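PDB 2WNW: activated BY transcription factor SSRB from Salmonella enterica, which is of unknown precise function but belongs to glycosyl hydrolase family 30, joining a TIM barrel to a beta-sandwich domain. Local coordinates for residues Leu347-Ala350 and Pro351-Asp355; Glu180-His184 and Gly185-Gln189; Arg375-Arg378 and Pro379-Val383; Pro125-Ser128 and Gly129-Leu133. All blocks are in the same frame, centred on the assembly; numbering follows the deposited sequence.

Contact 1: residues Leu347-Ala350 and Pro351-Asp355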
loop_
_atom_site.group_PDB
_atom_site.type_symbol
_atom_site.label_atom_id
_atom_site.label_comp_id
_atom_site.label_asym_id
_atom_site.label_seq_id
_atom_site.Cartn_x
_atom_site.Cartn_y
_atom_site.Cartn_z
ATOM N N LEU A 347 -26.763 -3.576 18.815
ATOM C CA LEU A 347 -27.325 -3.977 17.525
ATOM C C LEU A 347 -26.407 -3.624 16.356
ATOM O O LEU A 347 -25.825 -2.539 16.317
ATOM C CB LEU A 347 -28.692 -3.312 17.331
ATOM C CG LEU A 347 -29.705 -3.530 18.464
ATOM C CD1 LEU A 347 -30.970 -2.727 18.189
ATOM C CD2 LEU A 347 -30.027 -5.012 18.591
ATOM N N CYS A 348 -26.292 -4.543 15.400
ATOM C CA CYS A 348 -25.439 -4.346 14.229
ATOM C C CYS A 348 -26.104 -4.909 12.983
ATOM O O CYS A 348 -27.036 -5.703 13.067
ATOM C CB CYS A 348 -24.097 -5.070 14.403
ATOM S SG CYS A 348 -23.078 -4.572 15.813
ATOM N N GLU A 349 -25.619 -4.499 11.818
ATOM C CA GLU A 349 -26.159 -5.032 10.575
ATOM C C GLU A 349 -25.435 -6.351 10.288
ATOM O O GLU A 349 -24.332 -6.580 10.788
ATOM C CB GLU A 349 -25.910 -4.051 9.425
ATOM C CG GLU A 349 -26.623 -4.411 8.134
ATOM C CD GLU A 349 -26.248 -3.492 6.986
ATOM O OE1 GLU A 349 -25.156 -3.670 6.407
ATOM O OE2 GLU A 349 -27.047 -2.582 6.671
ATOM N N ALA A 350 -26.074 -7.222 9.513
ATOM C CA ALA A 350 -25.483 -8.493 9.095
ATOM C C ALA A 350 -25.804 -8.539 7.604
ATOM O O ALA A 350 -26.828 -7.997 7.175
ATOM C CB ALA A 350 -26.132 -9.673 9.828
ATOM N N PRO A 351 -24.940 -9.166 6.789
ATOM C CA PRO A 351 -25.206 -9.223 5.346
ATOM C C PRO A 351 -26.597 -9.728 4.992
ATOM O O PRO A 351 -27.160 -9.345 3.967
ATOM C CB PRO A 351 -24.086 -10.121 4.825
ATOM C CG PRO A 351 -22.946 -9.766 5.749
ATOM C CD PRO A 351 -23.633 -9.771 7.106
ATOM N N ILE A 352 -27.140 -10.603 5.832
ATOM C CA ILE A 352 -28.486 -11.109 5.615
ATOM C C ILE A 352 -29.264 -10.921 6.905
ATOM O O ILE A 352 -28.776 -11.234 7.992
ATOM C CB ILE A 352 -28.504 -12.610 5.222
ATOM C CG1 ILE A 352 -27.855 -12.794 3.851
ATOM C CG2 ILE A 352 -29.947 -13.122 5.179
ATOM C CD1 ILE A 352 -27.935 -14.213 3.314
ATOM N N GLN A 353 -30.465 -10.370 6.783
ATOM C CA GLN A 353 -31.316 -10.160 7.940
ATOM C C GLN A 353 -32.663 -10.808 7.669
ATOM O O GLN A 353 -33.092 -10.918 6.518
ATOM C CB GLN A 353 -31.447 -8.664 8.242
ATOM C CG GLN A 353 -30.181 -8.101 8.888
ATOM C CD GLN A 353 -30.252 -6.611 9.148
ATOM O OE1 GLN A 353 -30.079 -5.800 8.238
ATOM N NE2 GLN A 353 -30.518 -6.242 10.397
ATOM N N TYR A 354 -33.320 -11.254 8.732
ATOM C CA TYR A 354 -34.589 -11.946 8.588
ATOM C C TYR A 354 -35.726 -11.411 9.452
ATOM O O TYR A 354 -35.558 -11.145 10.642
ATOM C CB TYR A 354 -34.367 -13.438 8.869
ATOM C CG TYR A 354 -35.624 -14.270 8.875
ATOM C CD1 TYR A 354 -36.186 -14.707 10.071
ATOM C CD2 TYR A 354 -36.252 -14.628 7.680
ATOM C CE1 TYR A 354 -37.340 -15.484 10.084
ATOM C CE2 TYR A 354 -37.409 -15.405 7.681
ATOM C CZ TYR A 354 -37.944 -15.828 8.884
ATOM O OH TYR A 354 -39.082 -16.600 8.895
ATOM N N ASP A 355 -36.885 -11.259 8.822
ATOM C CA ASP A 355 -38.091 -10.777 9.483
ATOM C C ASP A 355 -39.019 -11.974 9.673
ATOM O O ASP A 355 -39.647 -12.449 8.724
ATOM C CB ASP A 355 -38.744 -9.697 8.617
ATOM C CG ASP A 355 -40.192 -9.438 8.983
ATOM O OD1 ASP A 355 -40.547 -9.529 10.179
ATOM O OD2 ASP A 355 -40.971 -9.126 8.060
#
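Glu349 and Gln353 meet with their side chains crossing at about a right angle, the carboxylate and amide planes turned 55° apart. The touch is made by the aliphatic part of the glutamate: Glu349 CG lies 3.7 Å from Gln353 OE1. Both chains run extended beyond CG, and Gln353, with CG anti to its carbonyl carbon (chi1 -75°), reaches back over the bend at Ala350-Pro351. On the way Gln353 CG passes 3.8 Å from Ala350 O. At the corner the proline ring abuts the alanine methyl, Ala350 CB to Pro351 CD 3.7 Å. Here a loop enters strand 352-355, the middle strand of a small three-stranded mixed sheet beside the TIM barrel, lying between strands 332-336 and 360-363. The amide of Gln353 ties these parts together, NE2 donating to Asn336 O while OE1 accepts from Asn364 ND2. That same Asn364 amide nitrogen is also bonded to Ala350 O, so one side chain holds both ends of the bend. Ile352 and Pro351 turn their side chains from the loop and pack on Trp367 of helix 365-374 and Tyr75 of helix 65-76. The residues that touch are all buried, and Glu349 OE1 makes a weak hydrogen bond with His309 ND1.

Contact 2: residues Glu180-His184 and Gly185-Gln189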
loop_
_atom_site.group_PDB
_atom_site.type_symbol
_atom_site.label_atom_id
_atom_site.label_comp_id
_atom_site.label_asym_id
_atom_site.label_seq_id
_atom_site.Cartn_x
_atom_site.Cartn_y
_atom_site.Cartn_z
ATOM N N GLU A 180 -17.246 -32.078 22.583
ATOM C CA GLU A 180 -18.699 -31.959 22.482
ATOM C C GLU A 180 -19.114 -31.723 21.029
ATOM O O GLU A 180 -19.987 -32.412 20.498
ATOM C CB GLU A 180 -19.177 -30.804 23.368
ATOM C CG GLU A 180 -20.550 -30.225 23.034
ATOM C CD GLU A 180 -21.676 -31.238 23.132
ATOM O OE1 GLU A 180 -21.530 -32.245 23.856
ATOM O OE2 GLU A 180 -22.724 -31.011 22.486
ATOM N N TYR A 181 -18.481 -30.749 20.382
ATOM C CA TYR A 181 -18.804 -30.455 18.994
ATOM C C TYR A 181 -18.433 -31.600 18.051
ATOM O O TYR A 181 -19.159 -31.877 17.097
ATOM C CB TYR A 181 -18.130 -29.148 18.557
ATOM C CG TYR A 181 -18.936 -27.913 18.925
ATOM C CD1 TYR A 181 -19.276 -26.965 17.961
ATOM C CD2 TYR A 181 -19.399 -27.720 20.227
ATOM C CE1 TYR A 181 -20.064 -25.855 18.284
ATOM C CE2 TYR A 181 -20.185 -26.619 20.559
ATOM C CZ TYR A 181 -20.515 -25.691 19.586
ATOM O OH TYR A 181 -21.300 -24.608 19.911
ATOM N N ARG A 182 -17.322 -32.279 18.317
ATOM C CA ARG A 182 -16.919 -33.388 17.458
ATOM C C ARG A 182 -17.959 -34.509 17.521
ATOM O O ARG A 182 -18.205 -35.197 16.528
ATOM C CB ARG A 182 -15.537 -33.917 17.865
ATOM C CG ARG A 182 -14.965 -34.917 16.868
ATOM C CD ARG A 182 -13.454 -35.072 17.007
ATOM N NE ARG A 182 -13.057 -35.678 18.274
ATOM C CZ ARG A 182 -11.794 -35.918 18.617
ATOM N NH1 ARG A 182 -10.810 -35.601 17.785
ATOM N NH2 ARG A 182 -11.514 -36.478 19.785
ATOM N N ARG A 183 -18.569 -34.689 18.688
ATOM C CA ARG A 183 -19.596 -35.713 18.864
ATOM C C ARG A 183 -20.811 -35.424 17.990
ATOM O O ARG A 183 -21.535 -36.338 17.600
ATOM C CB ARG A 183 -20.046 -35.777 20.322
ATOM C CG ARG A 183 -19.195 -36.649 21.226
ATOM C CD ARG A 183 -19.676 -36.501 22.655
ATOM N NE ARG A 183 -21.134 -36.570 22.721
ATOM C CZ ARG A 183 -21.878 -35.849 23.554
ATOM N NH1 ARG A 183 -21.298 -35.001 24.396
ATOM N NH2 ARG A 183 -23.200 -35.963 23.537
ATOM N N HIS A 184 -21.033 -34.147 17.692
ATOM C CA HIS A 184 -22.161 -33.734 16.865
ATOM C C HIS A 184 -21.743 -33.533 15.411
ATOM O O HIS A 184 -22.432 -32.863 14.639
ATOM C CB HIS A 184 -22.777 -32.449 17.428
ATOM C CG HIS A 184 -23.443 -32.638 18.757
ATOM N ND1 HIS A 184 -24.800 -32.843 18.886
ATOM C CD2 HIS A 184 -22.935 -32.695 20.010
ATOM C CE1 HIS A 184 -25.099 -33.017 20.163
ATOM N NE2 HIS A 184 -23.984 -32.933 20.865
ATOM N N GLY A 185 -20.607 -34.119 15.047
ATOM C CA GLY A 185 -20.107 -34.020 13.687
ATOM C C GLY A 185 -19.517 -32.675 13.297
ATOM O O GLY A 185 -19.432 -32.359 12.112
ATOM N N ILE A 186 -19.102 -31.881 14.278
ATOM C CA ILE A 186 -18.528 -30.570 13.989
ATOM C C ILE A 186 -17.057 -30.524 14.393
ATOM O O ILE A 186 -16.723 -30.544 15.582
ATOM C CB ILE A 186 -19.289 -29.454 14.734
ATOM C CG1 ILE A 186 -20.783 -29.545 14.410
ATOM C CG2 ILE A 186 -18.749 -28.088 14.322
ATOM C CD1 ILE A 186 -21.654 -28.626 15.251
ATOM N N ASN A 187 -16.181 -30.472 13.394
ATOM C CA ASN A 187 -14.747 -30.425 13.648
ATOM C C ASN A 187 -14.231 -28.998 13.568
ATOM O O ASN A 187 -14.557 -28.255 12.642
ATOM C CB ASN A 187 -14.003 -31.304 12.642
ATOM C CG ASN A 187 -14.436 -32.756 12.710
ATOM O OD1 ASN A 187 -14.381 -33.381 13.768
ATOM N ND2 ASN A 187 -14.868 -33.299 11.579
ATOM N N VAL A 188 -13.428 -28.620 14.553
ATOM C CA VAL A 188 -12.851 -27.286 14.612
ATOM C C VAL A 188 -11.390 -27.385 14.189
ATOM O O VAL A 188 -10.685 -28.313 14.591
ATOM C CB VAL A 188 -12.957 -26.720 16.047
ATOM C CG1 VAL A 188 -12.299 -25.344 16.135
ATOM C CG2 VAL A 188 -14.420 -26.636 16.448
ATOM N N GLN A 189 -10.939 -26.443 13.369
ATOM C CA GLN A 189 -9.563 -26.463 12.901
ATOM C C GLN A 189 -8.739 -25.285 13.393
ATOM O O GLN A 189 -7.524 -25.252 13.203
ATOM C CB GLN A 189 -9.522 -26.503 11.373
ATOM C CG GLN A 189 -10.259 -27.681 10.761
ATOM C CD GLN A 189 -10.089 -27.748 9.255
ATOM O OE1 GLN A 189 -10.903 -28.348 8.555
ATOM N NE2 GLN A 189 -9.021 -27.140 8.751
#
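With CG1 beside the backbone N (chi1 -54°), the CG2 branch of Ile186 stands anti to that N and meets the edge of the Tyr181 ring, close to the ring plane, 3.8 Å from CD1 of Tyr181. The tyrosine does its share by setting its ring beside its own backbone N, CG anti to the carbonyl carbon (chi1 -84°). The pair spans the end of helix 167-183, which is finished by a Schellman motif. Ile186 N donates to Tyr181 O at 2.8 Å, and Gly185 N donates to Arg182 O at 3.0 Å. Both donors stand above the carbonyl planes, the glycine N by 69°, as the chain folds back over the last turn. Gly185 is the C-prime residue; its positive phi favours glycine. The same reversal brings Ile186 O to 3.4 Å from Arg182 CA in a CA-H...O contact. On the outer side Arg182 CG meets Asn187 OD1 at 3.5 Å, with guanidinium and amide planes steeply inclined to each other. Arg183 NH1 forms a salt bridge to Glu180 OE1 at 2.8 Å along the helix. Tyr181 OH is bonded to Asp119 OD1. The chemistry is therefore divided: main-chain bonds occupy two carbonyls of the final turn, while the tyrosine and isoleucine pack inward on Met88 and Leu139 of barrel strands and Arg182 and Arg183 lie on the exposed side.

Contact 3: residues Arg375-Arg378 and Pro379-Val383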
loop_
_atom_site.group_PDB
_atom_site.type_symbol
_atom_site.label_atom_id
_atom_site.label_comp_id
_atom_site.label_asym_id
_atom_site.label_seq_id
_atom_site.Cartn_x
_atom_site.Cartn_y
_atom_site.Cartn_z
ATOM N N ARG A 375 -17.450 -15.806 -3.924
ATOM C CA ARG A 375 -18.073 -16.646 -4.941
ATOM C C ARG A 375 -17.075 -17.157 -5.974
ATOM O O ARG A 375 -17.339 -18.147 -6.664
ATOM C CB ARG A 375 -19.181 -15.867 -5.666
ATOM C CG ARG A 375 -20.305 -15.389 -4.756
ATOM C CD ARG A 375 -21.225 -14.406 -5.471
ATOM N NE ARG A 375 -22.155 -15.064 -6.385
ATOM C CZ ARG A 375 -23.261 -15.696 -6.002
ATOM N NH1 ARG A 375 -23.589 -15.764 -4.717
ATOM N NH2 ARG A 375 -24.053 -16.253 -6.910
ATOM N N TYR A 376 -15.917 -16.512 -6.061
ATOM C CA TYR A 376 -14.932 -16.883 -7.074
ATOM C C TYR A 376 -13.546 -17.309 -6.613
ATOM O O TYR A 376 -12.843 -18.000 -7.350
ATOM C CB TYR A 376 -14.801 -15.721 -8.062
ATOM C CG TYR A 376 -16.145 -15.137 -8.423
ATOM C CD1 TYR A 376 -17.040 -15.839 -9.231
ATOM C CD2 TYR A 376 -16.565 -13.926 -7.876
ATOM C CE1 TYR A 376 -18.321 -15.354 -9.477
ATOM C CE2 TYR A 376 -17.840 -13.434 -8.112
ATOM C CZ TYR A 376 -18.715 -14.153 -8.907
ATOM O OH TYR A 376 -19.996 -13.691 -9.093
ATOM N N VAL A 377 -13.141 -16.896 -5.415
ATOM C CA VAL A 377 -11.821 -17.252 -4.901
ATOM C C VAL A 377 -11.939 -18.474 -3.993
ATOM O O VAL A 377 -12.755 -18.496 -3.069
ATOM C CB VAL A 377 -11.197 -16.065 -4.122
ATOM C CG1 VAL A 377 -9.788 -16.413 -3.675
ATOM C CG2 VAL A 377 -11.181 -14.818 -5.007
ATOM N N ARG A 378 -11.121 -19.488 -4.257
ATOM C CA ARG A 378 -11.166 -20.730 -3.487
ATOM C C ARG A 378 -10.038 -20.879 -2.473
ATOM O O ARG A 378 -8.978 -20.267 -2.608
ATOM C CB ARG A 378 -11.120 -21.932 -4.437
ATOM C CG ARG A 378 -12.198 -21.947 -5.511
ATOM C CD ARG A 378 -11.573 -22.352 -6.837
ATOM N NE ARG A 378 -12.548 -22.559 -7.904
ATOM C CZ ARG A 378 -12.230 -22.632 -9.194
ATOM N NH1 ARG A 378 -10.966 -22.508 -9.577
ATOM N NH2 ARG A 378 -13.173 -22.845 -10.104
ATOM N N PRO A 379 -10.255 -21.710 -1.439
ATOM C CA PRO A 379 -9.231 -21.932 -0.415
ATOM C C PRO A 379 -7.956 -22.418 -1.096
ATOM O O PRO A 379 -8.022 -23.204 -2.040
ATOM C CB PRO A 379 -9.857 -23.011 0.464
ATOM C CG PRO A 379 -11.315 -22.710 0.372
ATOM C CD PRO A 379 -11.491 -22.442 -1.108
ATOM N N GLY A 380 -6.805 -21.943 -0.631
ATOM C CA GLY A 380 -5.544 -22.357 -1.226
ATOM C C GLY A 380 -5.037 -21.429 -2.318
ATOM O O GLY A 380 -3.876 -21.510 -2.723
ATOM N N ALA A 381 -5.905 -20.551 -2.810
ATOM C CA ALA A 381 -5.510 -19.606 -3.844
ATOM C C ALA A 381 -4.445 -18.670 -3.281
ATOM O O ALA A 381 -4.324 -18.509 -2.064
ATOM C CB ALA A 381 -6.723 -18.792 -4.304
ATOM N N ARG A 382 -3.661 -18.064 -4.163
ATOM C CA ARG A 382 -2.645 -17.120 -3.726
ATOM C C ARG A 382 -2.918 -15.757 -4.335
ATOM O O ARG A 382 -3.422 -15.651 -5.454
ATOM C CB ARG A 382 -1.239 -17.586 -4.128
ATOM C CG ARG A 382 -0.684 -18.698 -3.247
ATOM C CD ARG A 382 0.759 -19.025 -3.595
ATOM N NE ARG A 382 1.296 -20.096 -2.756
ATOM C CZ ARG A 382 1.834 -19.919 -1.552
ATOM N NH1 ARG A 382 1.924 -18.704 -1.023
ATOM N NH2 ARG A 382 2.279 -20.968 -0.871
ATOM N N VAL A 383 -2.614 -14.709 -3.582
ATOM C CA VAL A 383 -2.793 -13.359 -4.086
ATOM C C VAL A 383 -1.699 -13.178 -5.134
ATOM O O VAL A 383 -0.597 -13.700 -4.974
ATOM C CB VAL A 383 -2.604 -12.314 -2.965
ATOM C CG1 VAL A 383 -2.448 -10.918 -3.565
ATOM C CG2 VAL A 383 -3.797 -12.353 -2.018
#
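Arg378 is the first residue of a type II beta turn, Arg378 to Ala381, with Pro379 and Gly380 at its corners, on the path from helix 365-374 of the TIM-barrel domain to strand 382-388 of the beta sandwich. The CB of Arg378 lies against the proline ring, 3.4 Å from Pro379 CD. CG stands anti to the carbonyl carbon (chi1 -55°), and a bend at chi2 (137°) then turns the chain away from residues 379-383. At the tip NH1 forms a salt bridge to Asp402 OD1, with a long, weak ion pair to Glu404 OE2 besides. The backbone of the same residue is held at both ends: its N donates to Asn400 OD1, and its O receives the turn bond from Ala381 N at 3.1 Å, with an N-H...O angle of 155°. Gly380 takes the third position of the turn with positive phi, where a side chain would be jammed against the preceding carbonyl oxygen. Asn400 also donates through ND2 to Tyr376 O, so one asparagine fastens the connection on its sandwich side. Val377 packs on Phe398, and across the turn Ala381 returns to Val377. The methyl of Ala381, CB, lies 3.9 Å from Val377 CG1 and 3.2 Å from Arg378 O.

Contact 4: residues Pro125-Ser128 and Gly129-Leu133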
loop_
_atom_site.group_PDB
_atom_site.type_symbol
_atom_site.label_atom_id
_atom_site.label_comp_id
_atom_site.label_asym_id
_atom_site.label_seq_id
_atom_site.Cartn_x
_atom_site.Cartn_y
_atom_site.Cartn_z
ATOM N N PRO A 125 -27.699 -26.580 15.307
ATOM C CA PRO A 125 -28.588 -26.788 14.154
ATOM C C PRO A 125 -28.140 -25.972 12.935
ATOM O O PRO A 125 -28.066 -26.489 11.819
ATOM C CB PRO A 125 -29.947 -26.340 14.689
ATOM C CG PRO A 125 -29.871 -26.739 16.130
ATOM C CD PRO A 125 -28.480 -26.259 16.514
ATOM N N LEU A 126 -27.837 -24.696 13.155
ATOM C CA LEU A 126 -27.389 -23.814 12.075
ATOM C C LEU A 126 -26.075 -24.332 11.483
ATOM O O LEU A 126 -25.953 -24.510 10.267
ATOM C CB LEU A 126 -27.164 -22.396 12.611
ATOM C CG LEU A 126 -27.344 -21.193 11.676
ATOM C CD1 LEU A 126 -26.624 -20.002 12.290
ATOM C CD2 LEU A 126 -26.811 -21.482 10.284
ATOM N N ILE A 127 -25.093 -24.570 12.349
ATOM C CA ILE A 127 -23.786 -25.058 11.911
ATOM C C ILE A 127 -23.897 -26.370 11.142
ATOM O O ILE A 127 -23.271 -26.539 10.094
ATOM C CB ILE A 127 -22.835 -25.265 13.111
ATOM C CG1 ILE A 127 -22.622 -23.937 13.839
ATOM C CG2 ILE A 127 -21.499 -25.805 12.627
ATOM C CD1 ILE A 127 -21.888 -24.075 15.156
ATOM N N SER A 128 -24.692 -27.301 11.662
ATOM C CA SER A 128 -24.870 -28.590 11.001
ATOM C C SER A 128 -25.494 -28.409 9.623
ATOM O O SER A 128 -25.122 -29.091 8.667
ATOM C CB SER A 128 -25.746 -29.507 11.854
ATOM O OG SER A 128 -25.109 -29.794 13.085
ATOM N N GLY A 129 -26.441 -27.482 9.524
ATOM C CA GLY A 129 -27.086 -27.227 8.250
ATOM C C GLY A 129 -26.090 -26.726 7.221
ATOM O O GLY A 129 -26.121 -27.136 6.058
ATOM N N ALA A 130 -25.202 -25.834 7.653
ATOM C CA ALA A 130 -24.187 -25.270 6.773
ATOM C C ALA A 130 -23.210 -26.357 6.341
ATOM O O ALA A 130 -22.843 -26.451 5.169
ATOM C CB ALA A 130 -23.439 -24.151 7.495
ATOM N N LEU A 131 -22.795 -27.172 7.304
ATOM C CA LEU A 131 -21.862 -28.264 7.060
ATOM C C LEU A 131 -22.437 -29.271 6.060
ATOM O O LEU A 131 -21.689 -29.939 5.346
ATOM C CB LEU A 131 -21.537 -28.956 8.386
ATOM C CG LEU A 131 -20.114 -28.913 8.956
ATOM C CD1 LEU A 131 -19.335 -27.720 8.440
ATOM C CD2 LEU A 131 -20.210 -28.900 10.479
ATOM N N ARG A 132 -23.762 -29.383 6.013
ATOM C CA ARG A 132 -24.399 -30.299 5.070
ATOM C C ARG A 132 -24.120 -29.835 3.644
ATOM O O ARG A 132 -23.853 -30.649 2.761
ATOM C CB ARG A 132 -25.913 -30.366 5.306
ATOM C CG ARG A 132 -26.358 -31.541 6.167
ATOM C CD ARG A 132 -27.878 -31.693 6.152
ATOM N NE ARG A 132 -28.549 -30.707 6.997
ATOM C CZ ARG A 132 -28.571 -30.759 8.326
ATOM N NH1 ARG A 132 -27.960 -31.751 8.964
ATOM N NH2 ARG A 132 -29.203 -29.820 9.019
ATOM N N LEU A 133 -24.182 -28.524 3.424
ATOM C CA LEU A 133 -23.917 -27.962 2.105
ATOM C C LEU A 133 -22.421 -27.955 1.804
ATOM O O LEU A 133 -22.012 -28.187 0.668
ATOM C CB LEU A 133 -24.492 -26.549 1.994
ATOM C CG LEU A 133 -25.977 -26.493 1.622
ATOM C CD1 LEU A 133 -26.820 -27.125 2.714
ATOM C CD2 LEU A 133 -26.389 -25.052 1.402
#
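Four successive i to i+4 bonds, from Gly129 N to Pro125 O through to Arg132 N to Ser128 O, hold residues 125-132 in alpha-helical form, with Leu131 N to Ile127 O at 2.9 Å the straightest (163°). One turn apart, Ile127 and Leu131 lie side by side and point the same way, Ile127 CG2 meeting Leu131 CD2 at 4.0 Å. With CG1 of the isoleucine at chi1 -61°, its CG2 methyl is left anti to the backbone N, on the side of Leu131. Leu131 CB also sits 3.4 Å from Ile127 O. On another side of the helix Arg132 bends at chi3 and folds back along the backbone, laying one face of its guanidinium over Ser128 O, which is 3.8 Å above the plane near its centre. That oxygen thus has a main-chain N-H and a probably favourable cationic face for neighbours. Ser128 OG is bonded to Ile124 O in the preceding turn. Ala130 places CB 3.5 Å from Ile127 O. Helix 124-133 packs among the outer elements of the barrel: Leu126 rests on Phe60 of helix 54-61 and Phe71 of helix 65-76, Leu133 on Leu72 and Phe76, and Ile127 on Phe52, just beyond strand 48-51.

Contact 1 is buried throughout, whereas contacts 2, 3 and 4 are partly buried, and contact 2 carries the most exposed residues. Contacts 2 and 4 touch: Ile186 CD1 lies 3.9 Å from Ile127 CG2, so the capped end of helix 167-183 packs on helix 124-133. Contacts 1 and 4 share a neighbour, helix 65-76, though their nearest atoms stay about 10 Å apart. Contact 3 is the one that passes from barrel to sandwich. Main-chain bonding follows place: repeated in the helix of contact 4, two bonds that end a helix in contact 2, a single turn bond in contact 3; in contact 1 side-chain amides tie loop to strand.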